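Local coordinates for uncharacterized protein (Bombyx mori, PDB 5AZ1) that probably reduces carbonyl compounds to alcohols with NADPH, as a TIM-barrel member of the aldo/keto reductase family, at residues T71-R76 against R342-G347; F100-V105 against L133-W138. One frame throughout, in Å; residues are numbered along the deposited sequence.

Contact 1: residues T71-R76 against R342-G347; sequences TAHFYR and RKWKNG. With NDP (NADPH dihydro-nicotinamide-adenine-dinucleotide phosphate), chain J.
G347 N donates a hydrogen bond to R76 O (3.2 Å), and its positive phi is one that glycine adopts easily. A second, weak bond runs from W344 NE1 to H73 O; NE1 also donates to N346 OD1 (3.2 Å), so one N-H serves two acceptors. A water links H73 NE2 with N346 ND2. The guanidinium of R76 is stacked on the W344 indole, offset toward CB and CG, centres 4.2 Å and planes 23° apart. A bond from its NH1 to F74 O, 2.9 Å and in the carbonyl plane, fixes its rotation, and NH2 reaches A340 O. In this aldo/keto reductase the C-terminal tail packs on the loop between strand 68-70 and helix 78-90, whose Y75 borders the NADPH. W344 CG stands between its backbone N and carbonyl carbon (chi1 67°), which turns the indole over the 71-76 loop. There W344 centres an aromatic cluster: CZ2 sits 3.5 Å from H73 NE2, edge over the imidazole face, while the edge of F74 meets the indole face at 83°. With an alanine at W344, the R76 guanidinium would probably lose its flat partner and a gap would open between H73 and F74.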
loop_
_atom_site.group_PDB
_atom_site.type_symbol
_atom_site.label_atom_id
_atom_site.label_comp_id
_atom_site.label_asym_id
_atom_site.label_seq_id
_atom_site.Cartn_x
_atom_site.Cartn_y
_atom_site.Cartn_z
ATOM N N THR A 71 2.652 -6.467 2.234
ATOM C CA THR A 71 2.874 -6.560 3.658
ATOM C C THR A 71 4.068 -5.745 4.065
ATOM O O THR A 71 4.581 -4.992 3.269
ATOM C CB THR A 71 2.988 -8.054 4.124
ATOM O OG1 THR A 71 2.777 -8.134 5.536
ATOM C CG2 THR A 71 4.309 -8.658 3.801
ATOM N N ALA A 72 4.511 -5.890 5.301
ATOM C CA ALA A 72 5.605 -5.066 5.829
ATOM C C ALA A 72 6.144 -5.662 7.113
ATOM O O ALA A 72 5.411 -6.324 7.791
ATOM C CB ALA A 72 5.131 -3.616 6.074
ATOM N N HIS A 73 7.422 -5.430 7.409
ATOM C CA HIS A 73 7.971 -5.702 8.718
ATOM C C HIS A 73 7.057 -5.201 9.844
ATOM O O HIS A 73 6.637 -5.969 10.726
ATOM C CB HIS A 73 9.330 -5.093 8.827
ATOM C CG HIS A 73 9.975 -5.335 10.129
ATOM N ND1 HIS A 73 11.047 -4.590 10.569
ATOM C CD2 HIS A 73 9.693 -6.222 11.121
ATOM C CE1 HIS A 73 11.407 -5.016 11.765
ATOM N NE2 HIS A 73 10.562 -5.965 12.146
ATOM N N PHE A 74 6.646 -3.942 9.728
ATOM C CA PHE A 74 5.822 -3.328 10.731
ATOM C C PHE A 74 4.506 -4.036 10.935
ATOM O O PHE A 74 3.876 -3.817 11.925
ATOM C CB PHE A 74 5.560 -1.863 10.347
ATOM C CG PHE A 74 4.779 -1.096 11.376
ATOM C CD1 PHE A 74 5.377 -0.739 12.578
ATOM C CD2 PHE A 74 3.436 -0.706 11.140
ATOM C CE1 PHE A 74 4.666 -0.008 13.545
ATOM C CE2 PHE A 74 2.724 0.026 12.112
ATOM C CZ PHE A 74 3.345 0.369 13.319
ATOM N N TYR A 75 4.034 -4.854 10.004
ATOM C CA TYR A 75 2.698 -5.416 10.187
ATOM C C TYR A 75 2.650 -6.674 11.049
ATOM O O TYR A 75 1.566 -7.204 11.278
ATOM C CB TYR A 75 2.006 -5.647 8.852
ATOM C CG TYR A 75 1.866 -4.417 7.925
ATOM C CD1 TYR A 75 2.018 -3.107 8.381
ATOM C CD2 TYR A 75 1.517 -4.599 6.588
ATOM C CE1 TYR A 75 1.862 -2.019 7.536
ATOM C CE2 TYR A 75 1.397 -3.534 5.722
ATOM C CZ TYR A 75 1.600 -2.240 6.176
ATOM O OH TYR A 75 1.468 -1.211 5.275
ATOM N N ARG A 76 3.806 -7.159 11.486
ATOM C CA ARG A 76 3.910 -8.240 12.432
ATOM C C ARG A 76 3.617 -9.607 11.880
ATOM O O ARG A 76 4.042 -10.537 12.467
ATOM C CB ARG A 76 3.003 -8.057 13.658
ATOM C CG ARG A 76 3.542 -7.147 14.743
ATOM C CD ARG A 76 3.255 -5.708 14.478
ATOM N NE ARG A 76 3.245 -4.914 15.707
ATOM C CZ ARG A 76 3.354 -3.580 15.754
ATOM N NH1 ARG A 76 3.505 -2.841 14.640
ATOM N NH2 ARG A 76 3.325 -2.964 16.933
ATOM N N ARG A 342 7.212 2.029 17.107
ATOM C CA ARG A 342 8.686 2.025 17.257
ATOM C C ARG A 342 9.344 0.646 17.614
ATOM O O ARG A 342 10.496 0.391 17.219
ATOM C CB ARG A 342 9.101 3.037 18.348
ATOM C CG ARG A 342 8.900 4.517 18.041
ATOM C CD ARG A 342 9.373 5.446 19.199
ATOM N NE ARG A 342 8.581 5.379 20.441
ATOM C CZ ARG A 342 8.869 4.700 21.569
ATOM N NH1 ARG A 342 9.966 3.937 21.720
ATOM N NH2 ARG A 342 8.016 4.776 22.590
ATOM N N LYS A 343 8.648 -0.182 18.420
ATOM C CA LYS A 343 9.162 -1.455 18.987
ATOM C C LYS A 343 8.020 -2.465 19.021
ATOM O O LYS A 343 6.913 -2.139 19.471
ATOM C CB LYS A 343 9.651 -1.269 20.427
ATOM C CG LYS A 343 10.996 -0.562 20.636
ATOM C CD LYS A 343 11.082 -0.033 22.085
ATOM C CE LYS A 343 12.437 -0.180 22.755
ATOM N NZ LYS A 343 13.330 0.965 22.466
ATOM N N TRP A 344 8.287 -3.683 18.548
ATOM C CA TRP A 344 7.260 -4.755 18.493
ATOM C C TRP A 344 7.931 -6.162 18.277
ATOM O O TRP A 344 9.104 -6.214 17.908
ATOM C CB TRP A 344 6.224 -4.438 17.390
ATOM C CG TRP A 344 6.806 -4.507 15.957
ATOM C CD1 TRP A 344 6.802 -5.597 15.114
ATOM C CD2 TRP A 344 7.479 -3.454 15.228
ATOM N NE1 TRP A 344 7.431 -5.290 13.928
ATOM C CE2 TRP A 344 7.865 -3.992 13.975
ATOM C CE3 TRP A 344 7.778 -2.116 15.508
ATOM C CZ2 TRP A 344 8.539 -3.231 13.002
ATOM C CZ3 TRP A 344 8.470 -1.376 14.556
ATOM C CH2 TRP A 344 8.837 -1.948 13.304
ATOM N N LYS A 345 7.204 -7.273 18.502
ATOM C CA LYS A 345 7.680 -8.623 18.095
ATOM C C LYS A 345 6.801 -9.211 16.962
ATOM O O LYS A 345 5.602 -8.897 16.878
ATOM C CB LYS A 345 7.833 -9.597 19.310
ATOM C CG LYS A 345 6.581 -10.368 19.767
ATOM C CD LYS A 345 6.910 -11.633 20.581
ATOM C CE LYS A 345 5.794 -12.688 20.501
ATOM N NZ LYS A 345 5.532 -13.225 19.126
ATOM N N ASN A 346 7.418 -10.078 16.131
ATOM C CA ASN A 346 6.804 -10.696 14.898
ATOM C C ASN A 346 6.463 -12.198 14.992
ATOM O O ASN A 346 7.319 -12.993 15.374
ATOM C CB ASN A 346 7.742 -10.519 13.678
ATOM C CG ASN A 346 8.227 -9.094 13.523
ATOM O OD1 ASN A 346 7.577 -8.299 12.851
ATOM N ND2 ASN A 346 9.350 -8.742 14.179
ATOM N N GLY A 347 5.257 -12.579 14.557
ATOM C CA GLY A 347 4.714 -13.919 14.822
ATOM C C GLY A 347 4.289 -14.069 16.281
ATOM O O GLY A 347 3.728 -15.092 16.663
HETATM P PA NDP J . -8.871 0.172 3.597
HETATM O O1A NDP J . -9.269 1.478 2.903
HETATM O O2A NDP J . -8.455 -1.033 2.825
HETATM O O5B NDP J . -10.229 -0.273 4.399
HETATM C C5B NDP J . -10.225 -1.272 5.406
HETATM C C4B NDP J . -11.641 -1.475 5.935
HETATM O O4B NDP J . -12.590 -1.622 4.865
HETATM C C3B NDP J . -11.747 -2.731 6.825
HETATM O O3B NDP J . -12.203 -2.352 8.115
HETATM C C2B NDP J . -12.694 -3.667 6.066
HETATM O O2B NDP J . -13.531 -4.490 6.885
HETATM C C1B NDP J . -13.469 -2.719 5.168
HETATM N N9A NDP J . -13.820 -3.260 3.860
HETATM C C8A NDP J . -12.976 -3.813 2.960
HETATM N N7A NDP J . -13.629 -4.160 1.837
HETATM C C5A NDP J . -14.909 -3.778 2.011
HETATM C C6A NDP J . -16.118 -3.858 1.194
HETATM N N6A NDP J . -16.003 -4.417 -0.049
HETATM N N1A NDP J . -17.278 -3.368 1.751
HETATM C C2A NDP J . -17.335 -2.826 2.996
HETATM N N3A NDP J . -16.256 -2.711 3.795
HETATM C C4A NDP J . -15.044 -3.171 3.346
HETATM O O3 NDP J . -7.894 0.548 4.809
HETATM P PN NDP J . -6.374 0.097 5.009
HETATM O O1N NDP J . -5.641 1.355 5.361
HETATM O O2N NDP J . -6.303 -1.110 5.935
HETATM O O5D NDP J . -6.015 -0.492 3.526
HETATM C C5D NDP J . -4.735 -0.449 3.040
HETATM C C4D NDP J . -3.743 -1.586 3.182
HETATM O O4D NDP J . -2.621 -0.872 2.602
HETATM C C3D NDP J . -3.162 -2.114 4.496
HETATM O O3D NDP J . -3.647 -3.403 4.792
HETATM C C2D NDP J . -1.672 -2.190 4.176
HETATM O O2D NDP J . -1.424 -3.363 3.366
HETATM C C1D NDP J . -1.449 -0.882 3.400
HETATM N N1N NDP J . -1.188 0.428 4.163
HETATM C C2N NDP J . 0.013 1.037 3.931
HETATM C C3N NDP J . 0.439 2.220 4.562
HETATM C C7N NDP J . 1.790 2.824 4.223
HETATM O O7N NDP J . 2.211 3.682 5.008
HETATM N N7N NDP J . 2.512 2.424 3.122
HETATM C C4N NDP J . -0.443 2.878 5.621
HETATM C C5N NDP J . -1.731 2.176 5.785
HETATM C C6N NDP J . -2.038 1.022 5.066
HETATM P P2B NDP J . -13.171 -6.022 7.294
HETATM O O1X NDP J . -11.641 -6.173 7.419
HETATM O O2X NDP J . -13.741 -6.069 8.688
HETATM O O3X NDP J . -13.783 -6.763 6.137
HETATM O O HOH W 1 10.861 -5.962 15.057
#

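Contact 2: residues F100-V105 against L133-W138; sequences FITTKV and LVLMHW. With NDP (NADPH dihydro-nicotinamide-adenine-dinucleotide phosphate), chain J.
L133, K104 and L135 have the most surface buried where strands 100-105 and 133-136 run parallel, and all three side chains leave the same face of the sheet, together with T102. L133 sets its CB 3.6 Å from F100 CE1 and 3.6 Å from T102 OG1; with CG anti to the backbone N (chi1 175°), the branch leans toward the F100 ring and CD2 meets its edge. A branched leucine suits this buried spot between a ring and a threonine. K104 lies alongside L135, pointing the same way, with CE 3.8 Å from L135 CD1. Its long aliphatic chain passes over H137, where CD stands 3.5 Å above the ring centre in a CH-pi contact, and the bend at chi4 (108°) turns the amine to D70 and Y75.

Backbone bonds hold the register: T103 N to L133 O, L135 N to T103 O at 3.0 Å, and V105 N to L135 O at 2.9 Å. On the other face V105 CG2 meets V134 CG2 at 4.0 Å, beneath helix 112-126. H137 carries the pairing past the strand end, its N bonded to V105 O, and presents its ring edge to the nicotinamide amide, NE2 lying 3.5 Å from O7N of NADPH. D70, Y75, K104 and H137 are consistent with the Asp-Tyr-Lys-His tetrad of aldo/keto reductases, where this beta-alpha-beta unit opens at the C-terminal mouth of the TIM barrel.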
loop_
_atom_site.group_PDB
_atom_site.type_symbol
_atom_site.label_atom_id
_atom_site.label_comp_id
_atom_site.label_asym_id
_atom_site.label_seq_id
_atom_site.Cartn_x
_atom_site.Cartn_y
_atom_site.Cartn_z
ATOM N N PHE A 100 2.976 -11.819 -6.575
ATOM C CA PHE A 100 3.667 -10.549 -6.424
ATOM C C PHE A 100 3.605 -10.207 -4.954
ATOM O O PHE A 100 2.531 -9.865 -4.444
ATOM C CB PHE A 100 2.973 -9.426 -7.224
ATOM C CG PHE A 100 3.818 -8.175 -7.352
ATOM C CD1 PHE A 100 3.922 -7.255 -6.280
ATOM C CD2 PHE A 100 4.541 -7.952 -8.492
ATOM C CE1 PHE A 100 4.695 -6.117 -6.395
ATOM C CE2 PHE A 100 5.361 -6.837 -8.636
ATOM C CZ PHE A 100 5.462 -5.913 -7.592
ATOM N N ILE A 101 4.748 -10.266 -4.263
ATOM C CA ILE A 101 4.797 -10.022 -2.820
ATOM C C ILE A 101 5.635 -8.847 -2.470
ATOM O O ILE A 101 6.803 -8.772 -2.862
ATOM C CB ILE A 101 5.359 -11.271 -2.074
ATOM C CG1 ILE A 101 4.394 -12.450 -2.289
ATOM C CG2 ILE A 101 5.499 -10.986 -0.590
ATOM C CD1 ILE A 101 5.041 -13.774 -1.978
ATOM N N THR A 102 5.037 -7.936 -1.714
ATOM C CA THR A 102 5.710 -6.711 -1.306
ATOM C C THR A 102 5.976 -6.695 0.187
ATOM O O THR A 102 5.081 -7.023 0.952
ATOM C CB THR A 102 4.790 -5.515 -1.587
ATOM O OG1 THR A 102 4.553 -5.399 -2.985
ATOM C CG2 THR A 102 5.428 -4.219 -1.065
ATOM N N THR A 103 7.154 -6.243 0.611
ATOM C CA THR A 103 7.332 -5.895 1.997
ATOM C C THR A 103 8.049 -4.520 2.087
ATOM O O THR A 103 8.230 -3.850 1.091
ATOM C CB THR A 103 8.040 -7.002 2.791
ATOM O OG1 THR A 103 8.037 -6.678 4.183
ATOM C CG2 THR A 103 9.450 -7.173 2.380
ATOM N N LYS A 104 8.374 -4.088 3.297
ATOM C CA LYS A 104 8.746 -2.724 3.545
ATOM C C LYS A 104 9.664 -2.606 4.740
ATOM O O LYS A 104 9.575 -3.412 5.677
ATOM C CB LYS A 104 7.502 -1.831 3.762
ATOM C CG LYS A 104 6.387 -2.009 2.752
ATOM C CD LYS A 104 5.225 -1.116 3.196
ATOM C CE LYS A 104 4.057 -1.144 2.270
ATOM N NZ LYS A 104 2.843 -1.824 2.702
ATOM N N VAL A 105 10.563 -1.630 4.659
ATOM C CA VAL A 105 11.612 -1.397 5.633
ATOM C C VAL A 105 11.170 -0.164 6.422
ATOM O O VAL A 105 10.888 0.912 5.826
ATOM C CB VAL A 105 12.910 -1.073 4.906
ATOM C CG1 VAL A 105 14.036 -0.619 5.874
ATOM C CG2 VAL A 105 13.342 -2.258 4.086
ATOM N N LEU A 133 8.847 -6.807 -4.648
ATOM C CA LEU A 133 8.945 -5.371 -4.419
ATOM C C LEU A 133 9.278 -5.122 -2.951
ATOM O O LEU A 133 8.680 -5.727 -2.068
ATOM C CB LEU A 133 7.602 -4.730 -4.777
ATOM C CG LEU A 133 7.476 -3.239 -4.496
ATOM C CD1 LEU A 133 8.519 -2.431 -5.267
ATOM C CD2 LEU A 133 6.089 -2.753 -4.911
ATOM N N VAL A 134 10.223 -4.234 -2.677
ATOM C CA VAL A 134 10.449 -3.760 -1.315
ATOM C C VAL A 134 10.436 -2.214 -1.314
ATOM O O VAL A 134 11.030 -1.593 -2.169
ATOM C CB VAL A 134 11.743 -4.306 -0.733
ATOM C CG1 VAL A 134 12.960 -3.818 -1.492
ATOM C CG2 VAL A 134 11.887 -3.949 0.750
ATOM N N LEU A 135 9.722 -1.648 -0.355
ATOM C CA LEU A 135 9.532 -0.207 -0.207
ATOM C C LEU A 135 10.218 0.404 1.030
ATOM O O LEU A 135 10.286 -0.210 2.110
ATOM C CB LEU A 135 8.047 0.075 -0.069
ATOM C CG LEU A 135 7.127 -0.453 -1.170
ATOM C CD1 LEU A 135 5.684 -0.048 -0.932
ATOM C CD2 LEU A 135 7.547 0.016 -2.545
ATOM N N MET A 136 10.673 1.624 0.846
ATOM C CA MET A 136 10.964 2.520 1.936
ATOM C C MET A 136 9.654 3.002 2.520
ATOM O O MET A 136 8.926 3.803 1.911
ATOM C CB MET A 136 11.829 3.662 1.477
ATOM C CG MET A 136 12.430 4.425 2.678
ATOM S SD MET A 136 13.344 5.929 2.230
ATOM C CE MET A 136 14.346 5.564 0.796
ATOM N N HIS A 137 9.317 2.459 3.692
ATOM C CA HIS A 137 7.976 2.601 4.272
ATOM C C HIS A 137 7.606 4.067 4.488
ATOM O O HIS A 137 6.497 4.477 4.157
ATOM C CB HIS A 137 7.852 1.800 5.576
ATOM C CG HIS A 137 6.462 1.348 5.882
ATOM N ND1 HIS A 137 6.189 0.115 6.437
ATOM C CD2 HIS A 137 5.259 1.943 5.681
ATOM C CE1 HIS A 137 4.874 -0.045 6.530
ATOM N NE2 HIS A 137 4.289 1.059 6.100
ATOM N N TRP A 138 8.549 4.849 5.008
ATOM C CA TRP A 138 8.375 6.301 5.139
ATOM C C TRP A 138 9.682 6.941 4.882
ATOM O O TRP A 138 10.710 6.281 5.031
ATOM C CB TRP A 138 7.919 6.685 6.550
ATOM C CG TRP A 138 6.541 6.269 6.863
ATOM C CD1 TRP A 138 6.150 5.064 7.271
ATOM C CD2 TRP A 138 5.357 7.061 6.761
ATOM N NE1 TRP A 138 4.776 5.043 7.486
ATOM C CE2 TRP A 138 4.272 6.262 7.151
ATOM C CE3 TRP A 138 5.112 8.402 6.434
ATOM C CZ2 TRP A 138 2.938 6.741 7.192
ATOM C CZ3 TRP A 138 3.781 8.879 6.467
ATOM C CH2 TRP A 138 2.724 8.032 6.811
HETATM P PA NDP J . -8.871 0.172 3.597
HETATM O O1A NDP J . -9.269 1.478 2.903
HETATM O O2A NDP J . -8.455 -1.033 2.825
HETATM O O5B NDP J . -10.229 -0.273 4.399
HETATM C C5B NDP J . -10.225 -1.272 5.406
HETATM C C4B NDP J . -11.641 -1.475 5.935
HETATM O O4B NDP J . -12.590 -1.622 4.865
HETATM C C3B NDP J . -11.747 -2.731 6.825
HETATM O O3B NDP J . -12.203 -2.352 8.115
HETATM C C2B NDP J . -12.694 -3.667 6.066
HETATM O O2B NDP J . -13.531 -4.490 6.885
HETATM C C1B NDP J . -13.469 -2.719 5.168
HETATM N N9A NDP J . -13.820 -3.260 3.860
HETATM C C8A NDP J . -12.976 -3.813 2.960
HETATM N N7A NDP J . -13.629 -4.160 1.837
HETATM C C5A NDP J . -14.909 -3.778 2.011
HETATM C C6A NDP J . -16.118 -3.858 1.194
HETATM N N6A NDP J . -16.003 -4.417 -0.049
HETATM N N1A NDP J . -17.278 -3.368 1.751
HETATM C C2A NDP J . -17.335 -2.826 2.996
HETATM N N3A NDP J . -16.256 -2.711 3.795
HETATM C C4A NDP J . -15.044 -3.171 3.346
HETATM O O3 NDP J . -7.894 0.548 4.809
HETATM P PN NDP J . -6.374 0.097 5.009
HETATM O O1N NDP J . -5.641 1.355 5.361
HETATM O O2N NDP J . -6.303 -1.110 5.935
HETATM O O5D NDP J . -6.015 -0.492 3.526
HETATM C C5D NDP J . -4.735 -0.449 3.040
HETATM C C4D NDP J . -3.743 -1.586 3.182
HETATM O O4D NDP J . -2.621 -0.872 2.602
HETATM C C3D NDP J . -3.162 -2.114 4.496
HETATM O O3D NDP J . -3.647 -3.403 4.792
HETATM C C2D NDP J . -1.672 -2.190 4.176
HETATM O O2D NDP J . -1.424 -3.363 3.366
HETATM C C1D NDP J . -1.449 -0.882 3.400
HETATM N N1N NDP J . -1.188 0.428 4.163
HETATM C C2N NDP J . 0.013 1.037 3.931
HETATM C C3N NDP J . 0.439 2.220 4.562
HETATM C C7N NDP J . 1.790 2.824 4.223
HETATM O O7N NDP J . 2.211 3.682 5.008
HETATM N N7N NDP J . 2.512 2.424 3.122
HETATM C C4N NDP J . -0.443 2.878 5.621
HETATM C C5N NDP J . -1.731 2.176 5.785
HETATM C C6N NDP J . -2.038 1.022 5.066
HETATM P P2B NDP J . -13.171 -6.022 7.294
HETATM O O1X NDP J . -11.641 -6.173 7.419
HETATM O O2X NDP J . -13.741 -6.069 8.688
HETATM O O3X NDP J . -13.783 -6.763 6.137
HETATM O O HOH W 2 7.766 -1.838 7.824
HETATM O O HOH W 3 10.870 3.547 6.546
#

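Overall arrangement
From the N terminus, the chain passes strand 68-70 and enters residues 71-76, the first half of contact 1. It then runs through helix 78-90 to strand 100-105, and helix 112-126 brings it back to strand 133-136, closing the short loop of contact 2. Contact 1 closes only near the C terminus, when residues 342-347 return to the 71-76 loop, so contact 2 is nested inside it. Contact 2 joins neighbouring strands of the barrel wall; contact 1 ties the tail to a loop at the barrel mouth. They meet directly, T71 N lying 2.8 Å from T102 O and Y75 OH 3.0 Å from K104 NZ, and both border the NADPH.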